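Local coordinates for 433aa long hypothetical phosphoribosylglycinamide formyl transferase (PDB 2DWC), which is of unproven function but probably belongs to the PurT-type ATP-grasp proteins and binds ADP in this crystal, at residues 149-154 with 199-204; 133-138 with 259-264. One frame throughout, in Å; residues are numbered along the deposited sequence.

Interaction 1: residues 149-154 with 199-204. With ADP (adenosine-5'-diphosphate), chain H.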
loop_
_atom_site.group_PDB
_atom_site.type_symbol
_atom_site.label_atom_id
_atom_site.label_comp_id
_atom_site.label_asym_id
_atom_site.label_seq_id
_atom_site.Cartn_x
_atom_site.Cartn_y
_atom_site.Cartn_z
ATOM N N TYR B 149 -18.103 41.056 -22.972
ATOM C CA TYR B 149 -18.278 41.134 -24.429
ATOM C C TYR B 149 -16.998 41.576 -25.104
ATOM O O TYR B 149 -16.552 40.967 -26.081
ATOM C CB TYR B 149 -19.386 42.121 -24.802
ATOM C CG TYR B 149 -20.740 41.498 -24.943
ATOM C CD1 TYR B 149 -21.695 41.624 -23.932
ATOM C CD2 TYR B 149 -21.075 40.776 -26.091
ATOM C CE1 TYR B 149 -22.955 41.049 -24.057
ATOM C CE2 TYR B 149 -22.340 40.191 -26.229
ATOM C CZ TYR B 149 -23.269 40.333 -25.208
ATOM O OH TYR B 149 -24.508 39.752 -25.329
ATOM N N GLU B 150 -16.391 42.641 -24.592
ATOM C CA GLU B 150 -15.165 43.157 -25.192
ATOM C C GLU B 150 -14.032 42.141 -25.070
ATOM O O GLU B 150 -13.246 41.964 -26.003
ATOM C CB GLU B 150 -14.768 44.484 -24.541
ATOM C CG GLU B 150 -13.541 45.152 -25.179
ATOM C CD GLU B 150 -13.256 46.555 -24.633
ATOM O OE1 GLU B 150 -13.872 46.956 -23.612
ATOM O OE2 GLU B 150 -12.403 47.251 -25.232
ATOM N N ALA B 151 -13.963 41.463 -23.927
ATOM C CA ALA B 151 -12.912 40.470 -23.703
ATOM C C ALA B 151 -13.042 39.296 -24.675
ATOM O O ALA B 151 -12.073 38.920 -25.330
ATOM C CB ALA B 151 -12.969 39.972 -22.251
ATOM N N CYS B 152 -14.230 38.711 -24.774
ATOM C CA CYS B 152 -14.420 37.590 -25.695
ATOM C C CYS B 152 -14.088 37.989 -27.135
ATOM O O CYS B 152 -13.473 37.217 -27.874
ATOM C CB CYS B 152 -15.849 37.059 -25.614
ATOM S SG CYS B 152 -16.234 36.190 -24.059
ATOM N N GLU B 153 -14.486 39.198 -27.527
ATOM C CA GLU B 153 -14.207 39.695 -28.870
ATOM C C GLU B 153 -12.716 39.876 -29.071
ATOM O O GLU B 153 -12.171 39.511 -30.109
ATOM C CB GLU B 153 -14.904 41.044 -29.111
ATOM C CG GLU B 153 -16.399 40.945 -29.367
ATOM C CD GLU B 153 -16.732 40.273 -30.702
ATOM O OE1 GLU B 153 -15.960 40.435 -31.678
ATOM O OE2 GLU B 153 -17.772 39.592 -30.773
ATOM N N LYS B 154 -12.045 40.431 -28.067
ATOM C CA LYS B 154 -10.609 40.656 -28.166
ATOM C C LYS B 154 -9.790 39.367 -28.138
ATOM O O LYS B 154 -8.755 39.267 -28.794
ATOM C CB LYS B 154 -10.154 41.561 -27.035
ATOM C CG LYS B 154 -8.951 42.418 -27.356
ATOM C CD LYS B 154 -8.766 43.453 -26.248
ATOM C CE LYS B 154 -8.519 44.850 -26.799
ATOM N NZ LYS B 154 -8.485 45.859 -25.701
ATOM N N ILE B 199 -14.435 37.108 -14.003
ATOM C CA ILE B 199 -14.266 36.009 -14.945
ATOM C C ILE B 199 -12.942 36.127 -15.686
ATOM O O ILE B 199 -12.454 37.245 -15.912
ATOM C CB ILE B 199 -15.411 36.013 -16.000
ATOM C CG1 ILE B 199 -16.746 35.650 -15.336
ATOM C CG2 ILE B 199 -15.086 35.060 -17.135
ATOM C CD1 ILE B 199 -17.949 35.710 -16.276
ATOM N N ILE B 200 -12.331 34.986 -16.024
ATOM C CA ILE B 200 -11.106 35.029 -16.808
ATOM C C ILE B 200 -11.515 34.443 -18.153
ATOM O O ILE B 200 -12.220 33.431 -18.221
ATOM C CB ILE B 200 -9.913 34.213 -16.183
ATOM C CG1 ILE B 200 -8.704 34.290 -17.118
ATOM C CG2 ILE B 200 -10.318 32.764 -15.933
ATOM C CD1 ILE B 200 -7.431 33.627 -16.599
ATOM N N VAL B 201 -11.122 35.129 -19.220
ATOM C CA VAL B 201 -11.437 34.704 -20.573
ATOM C C VAL B 201 -10.133 34.284 -21.223
ATOM O O VAL B 201 -9.194 35.083 -21.300
ATOM C CB VAL B 201 -12.050 35.875 -21.405
ATOM C CG1 VAL B 201 -12.358 35.388 -22.817
ATOM C CG2 VAL B 201 -13.327 36.379 -20.733
ATOM N N GLU B 202 -10.069 33.042 -21.707
ATOM C CA GLU B 202 -8.833 32.542 -22.305
ATOM C C GLU B 202 -8.970 32.073 -23.741
ATOM O O GLU B 202 -10.004 31.530 -24.124
ATOM C CB GLU B 202 -8.306 31.326 -21.512
ATOM C CG GLU B 202 -8.137 31.547 -20.023
ATOM C CD GLU B 202 -7.636 30.278 -19.309
ATOM O OE1 GLU B 202 -7.727 30.213 -18.071
ATOM O OE2 GLU B 202 -7.152 29.355 -19.999
ATOM N N GLU B 203 -7.887 32.206 -24.506
ATOM C CA GLU B 203 -7.906 31.690 -25.872
ATOM C C GLU B 203 -7.946 30.153 -25.825
ATOM O O GLU B 203 -7.447 29.531 -24.873
ATOM C CB GLU B 203 -6.659 32.123 -26.638
ATOM C CG GLU B 203 -5.385 31.761 -25.955
ATOM C CD GLU B 203 -4.221 31.637 -26.909
ATOM O OE1 GLU B 203 -3.083 31.750 -26.439
ATOM O OE2 GLU B 203 -4.436 31.418 -28.123
ATOM N N HIS B 204 -8.542 29.538 -26.842
ATOM C CA HIS B 204 -8.612 28.086 -26.893
ATOM C C HIS B 204 -7.289 27.512 -27.370
ATOM O O HIS B 204 -6.784 27.894 -28.426
ATOM C CB HIS B 204 -9.726 27.624 -27.833
ATOM C CG HIS B 204 -9.807 26.135 -27.974
ATOM N ND1 HIS B 204 -10.207 25.312 -26.942
ATOM C CD2 HIS B 204 -9.519 25.320 -29.016
ATOM C CE1 HIS B 204 -10.164 24.053 -27.343
ATOM N NE2 HIS B 204 -9.749 24.031 -28.597
HETATM P PB ADP H . -10.797 23.196 -13.558
HETATM O O1B ADP H . -9.997 22.859 -12.360
HETATM O O2B ADP H . -11.486 22.066 -14.478
HETATM O O3B ADP H . -11.467 24.645 -13.753
HETATM P PA ADP H . -9.836 24.323 -15.940
HETATM O O1A ADP H . -11.158 24.988 -15.968
HETATM O O2A ADP H . -8.641 25.399 -15.998
HETATM O O3A ADP H . -9.597 23.471 -14.595
HETATM O "O5'" ADP H . -9.641 23.320 -17.180
HETATM C "C5'" ADP H . -10.548 22.234 -17.381
HETATM C "C4'" ADP H . -10.361 21.692 -18.797
HETATM O "O4'" ADP H . -10.911 22.569 -19.793
HETATM C "C3'" ADP H . -8.868 21.625 -19.116
HETATM O "O3'" ADP H . -8.321 20.435 -18.542
HETATM C "C2'" ADP H . -8.986 21.469 -20.629
HETATM O "O2'" ADP H . -9.521 20.178 -20.932
HETATM C "C1'" ADP H . -10.032 22.543 -20.933
HETATM N N9 ADP H . -9.405 23.881 -21.040
HETATM C C8 ADP H . -9.306 24.788 -20.073
HETATM N N7 ADP H . -8.702 25.879 -20.546
HETATM C C5 ADP H . -8.421 25.665 -21.823
HETATM C C6 ADP H . -7.798 26.413 -22.820
HETATM N N6 ADP H . -7.387 27.652 -22.575
HETATM N N1 ADP H . -7.652 25.870 -24.038
HETATM C C2 ADP H . -8.089 24.653 -24.305
HETATM N N3 ADP H . -8.688 23.917 -23.382
HETATM C C4 ADP H . -8.866 24.390 -22.144
#
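In the small antiparallel sheet of the ATP-grasp domain, strand 199-203 carries helix 145-155 on one face and turns the other to the ADP pocket. The helix side meets the strand through Val-201, whose two methyls are shared out between neighbouring helix residues: CG2 lies against CB of Ala-151 at 3.9 Å, and CG1 faces SG of Cys-152 at 4.1 Å. CG1 is anti to the backbone N (chi1 180°), an orientation that spreads the fork along the helix so that each branch finds its own partner. All three residues are buried, and Met-140 and Cys-159 of the flanking strands border the same apolar layer. One residue on, Glu-202 reaches the nucleotide with OE2, its chain extended beyond CG. Its OE1 pairs with Lys-162, while OE2 takes both Ser-137 OG and the adenine amino group; three partners thus hold the two carboxylate oxygens and would limit rotation. Next to the adenine, His-204 brings ND1 to 3.4 Å from ADP C2, and the same nitrogen is hydrogen-bonded to His-160. The ADP N6 group makes two bonds here: 3.1 Å to Glu-202 OE2, with an N-H...O angle of 158°, and 3.0 Å to the backbone O of Glu-203, more bent at 141°.

Interaction 2: residues 133-138 with 259-264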
loop_
_atom_site.group_PDB
_atom_site.type_symbol
_atom_site.label_atom_id
_atom_site.label_comp_id
_atom_site.label_asym_id
_atom_site.label_seq_id
_atom_site.Cartn_x
_atom_site.Cartn_y
_atom_site.Cartn_z
ATOM N N LYS B 133 6.860 33.429 -14.624
ATOM C CA LYS B 133 7.204 33.805 -15.995
ATOM C C LYS B 133 7.224 32.609 -16.918
ATOM O O LYS B 133 8.253 32.261 -17.501
ATOM C CB LYS B 133 8.556 34.523 -16.013
ATOM C CG LYS B 133 8.532 35.786 -15.213
ATOM C CD LYS B 133 9.915 36.431 -15.213
ATOM C CE LYS B 133 9.934 37.734 -14.426
ATOM N NZ LYS B 133 11.298 38.357 -14.480
ATOM N N VAL B 134 6.074 31.950 -17.016
ATOM C CA VAL B 134 5.951 30.778 -17.865
ATOM C C VAL B 134 4.855 31.035 -18.861
ATOM O O VAL B 134 3.954 31.824 -18.619
ATOM C CB VAL B 134 5.597 29.495 -17.042
ATOM C CG1 VAL B 134 6.753 29.129 -16.126
ATOM C CG2 VAL B 134 4.327 29.722 -16.256
ATOM N N PRO B 135 4.915 30.359 -20.011
ATOM C CA PRO B 135 3.885 30.556 -21.029
ATOM C C PRO B 135 2.519 30.034 -20.612
ATOM O O PRO B 135 2.414 29.008 -19.938
ATOM C CB PRO B 135 4.451 29.822 -22.253
ATOM C CG PRO B 135 5.309 28.750 -21.661
ATOM C CD PRO B 135 5.927 29.363 -20.416
ATOM N N THR B 136 1.479 30.757 -20.996
ATOM C CA THR B 136 0.114 30.343 -20.694
ATOM C C THR B 136 -0.750 30.795 -21.845
ATOM O O THR B 136 -0.282 31.517 -22.731
ATOM C CB THR B 136 -0.471 31.048 -19.455
ATOM O OG1 THR B 136 -0.730 32.422 -19.776
ATOM C CG2 THR B 136 0.479 30.983 -18.273
ATOM N N SER B 137 -1.999 30.360 -21.831
ATOM C CA SER B 137 -2.969 30.780 -22.836
ATOM C C SER B 137 -3.122 32.296 -22.720
ATOM O O SER B 137 -2.916 32.866 -21.648
ATOM C CB SER B 137 -4.323 30.133 -22.562
ATOM O OG SER B 137 -4.854 30.531 -21.295
ATOM N N ARG B 138 -3.473 32.963 -23.815
ATOM C CA ARG B 138 -3.703 34.403 -23.750
ATOM C C ARG B 138 -4.985 34.582 -22.978
ATOM O O ARG B 138 -5.914 33.788 -23.111
ATOM C CB ARG B 138 -3.885 35.010 -25.151
ATOM C CG ARG B 138 -2.673 34.874 -26.033
ATOM C CD ARG B 138 -3.018 35.272 -27.464
ATOM N NE ARG B 138 -2.035 34.768 -28.415
ATOM C CZ ARG B 138 -0.759 35.140 -28.428
ATOM N NH1 ARG B 138 -0.325 36.024 -27.539
ATOM N NH2 ARG B 138 0.084 34.625 -29.323
ATOM N N VAL B 259 8.362 20.727 -19.871
ATOM C CA VAL B 259 7.386 20.478 -18.776
ATOM C C VAL B 259 8.132 20.629 -17.453
ATOM O O VAL B 259 7.666 21.317 -16.545
ATOM C CB VAL B 259 6.771 19.048 -18.905
ATOM C CG1 VAL B 259 6.113 18.595 -17.561
ATOM C CG2 VAL B 259 5.729 19.053 -20.011
ATOM N N TYR B 260 9.311 20.020 -17.338
ATOM C CA TYR B 260 10.095 20.138 -16.103
ATOM C C TYR B 260 10.513 21.589 -15.871
ATOM O O TYR B 260 10.462 22.077 -14.756
ATOM C CB TYR B 260 11.373 19.282 -16.137
ATOM C CG TYR B 260 11.136 17.790 -16.349
ATOM C CD1 TYR B 260 12.081 16.990 -17.003
ATOM C CD2 TYR B 260 9.952 17.181 -15.904
ATOM C CE1 TYR B 260 11.852 15.633 -17.211
ATOM C CE2 TYR B 260 9.706 15.816 -16.116
ATOM C CZ TYR B 260 10.644 15.049 -16.765
ATOM O OH TYR B 260 10.359 13.723 -17.020
ATOM N N ARG B 261 10.941 22.287 -16.924
ATOM C CA ARG B 261 11.363 23.669 -16.748
ATOM C C ARG B 261 10.229 24.569 -16.229
ATOM O O ARG B 261 10.439 25.397 -15.317
ATOM C CB ARG B 261 11.888 24.214 -18.109
ATOM C CG ARG B 261 12.545 25.607 -18.025
ATOM C CD ARG B 261 12.824 26.202 -19.431
ATOM N NE ARG B 261 11.613 26.654 -20.122
ATOM C CZ ARG B 261 10.927 27.751 -19.806
ATOM N NH1 ARG B 261 11.323 28.527 -18.797
ATOM N NH2 ARG B 261 9.853 28.085 -20.518
ATOM N N ILE B 262 9.053 24.432 -16.828
ATOM C CA ILE B 262 7.884 25.245 -16.448
ATOM C C ILE B 262 7.452 24.888 -15.020
ATOM O O ILE B 262 7.190 25.779 -14.186
ATOM C CB ILE B 262 6.734 25.016 -17.450
ATOM C CG1 ILE B 262 7.064 25.783 -18.746
ATOM C CG2 ILE B 262 5.397 25.512 -16.886
ATOM C CD1 ILE B 262 6.228 25.438 -19.889
ATOM N N ALA B 263 7.373 23.585 -14.739
ATOM C CA ALA B 263 6.993 23.166 -13.369
ATOM C C ALA B 263 7.981 23.746 -12.346
ATOM O O ALA B 263 7.582 24.263 -11.299
ATOM C CB ALA B 263 6.966 21.566 -13.273
ATOM N N LYS B 264 9.281 23.691 -12.629
ATOM C CA LYS B 264 10.266 24.212 -11.680
ATOM C C LYS B 264 10.081 25.701 -11.391
ATOM O O LYS B 264 10.189 26.141 -10.232
ATOM C CB LYS B 264 11.691 23.951 -12.204
ATOM C CG LYS B 264 12.834 24.488 -11.313
ATOM C CD LYS B 264 12.964 23.736 -10.020
ATOM C CE LYS B 264 14.379 23.875 -9.411
ATOM N NZ LYS B 264 14.745 25.286 -9.062
#
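Apolar packing joins the two segments, and Ile-262 is its centre, offering different branches to Val-134 and Pro-135. Its CG2 methyl meets CG1 of Val-134 at 3.9 Å, the two side chains lying at a slant to each other; the same Val-134 CG1 also rests 3.9 Å from the backbone O of Ile-262. The longer branch of the isoleucine goes to the proline: CD1 meets the ring atom CG of Pro-135 end-on at 3.9 Å, with CD of the ring almost as near. With CG1 of Ile-262 anti to the carbonyl carbon (chi1 -76°) and the chain extended beyond it, CD1 reaches out to the proline while CG2 stays with the valine. In the ATP-grasp domain this packing sets the connection between helix 121-132 and strand 139-142 against helix 253-270, with Ala-289 of strand 286-293 touching both Val-134 and Ile-262. Polar groups contribute less across the contact. Arg-261 bends at chi3 (73°), which brings NH2 to 4.1 Å from CD of Pro-135, while its NE is held in a salt bridge by Glu-258, one turn back on the helix. Within the connection Thr-136 OG1 donates to the backbone O of Ser-137 at 2.9 Å, from 33° off the carbonyl plane, and Ser-137 itself touches the ADP.

From the N terminus, the chain leaves helix 121-132 through 133-138, the first half of interaction 2, and enters strand 139-142. Helix 145-155 follows, and its contact with strand 199-203 closes the shorter loop, interaction 1. Only after further strands does helix 253-270 arrive to complete interaction 2, so the two loops nest without crossing, both within the ATP-grasp domain. Interaction 1 holds a helix to the small antiparallel sheet; interaction 2 ties the approach to that sheet to a helix beside the large mixed sheet. Their centres lie about 21 Å apart, yet they meet directly: Glu-203 N and Arg-138 O are 2.9 Å apart, probably hydrogen-bonded.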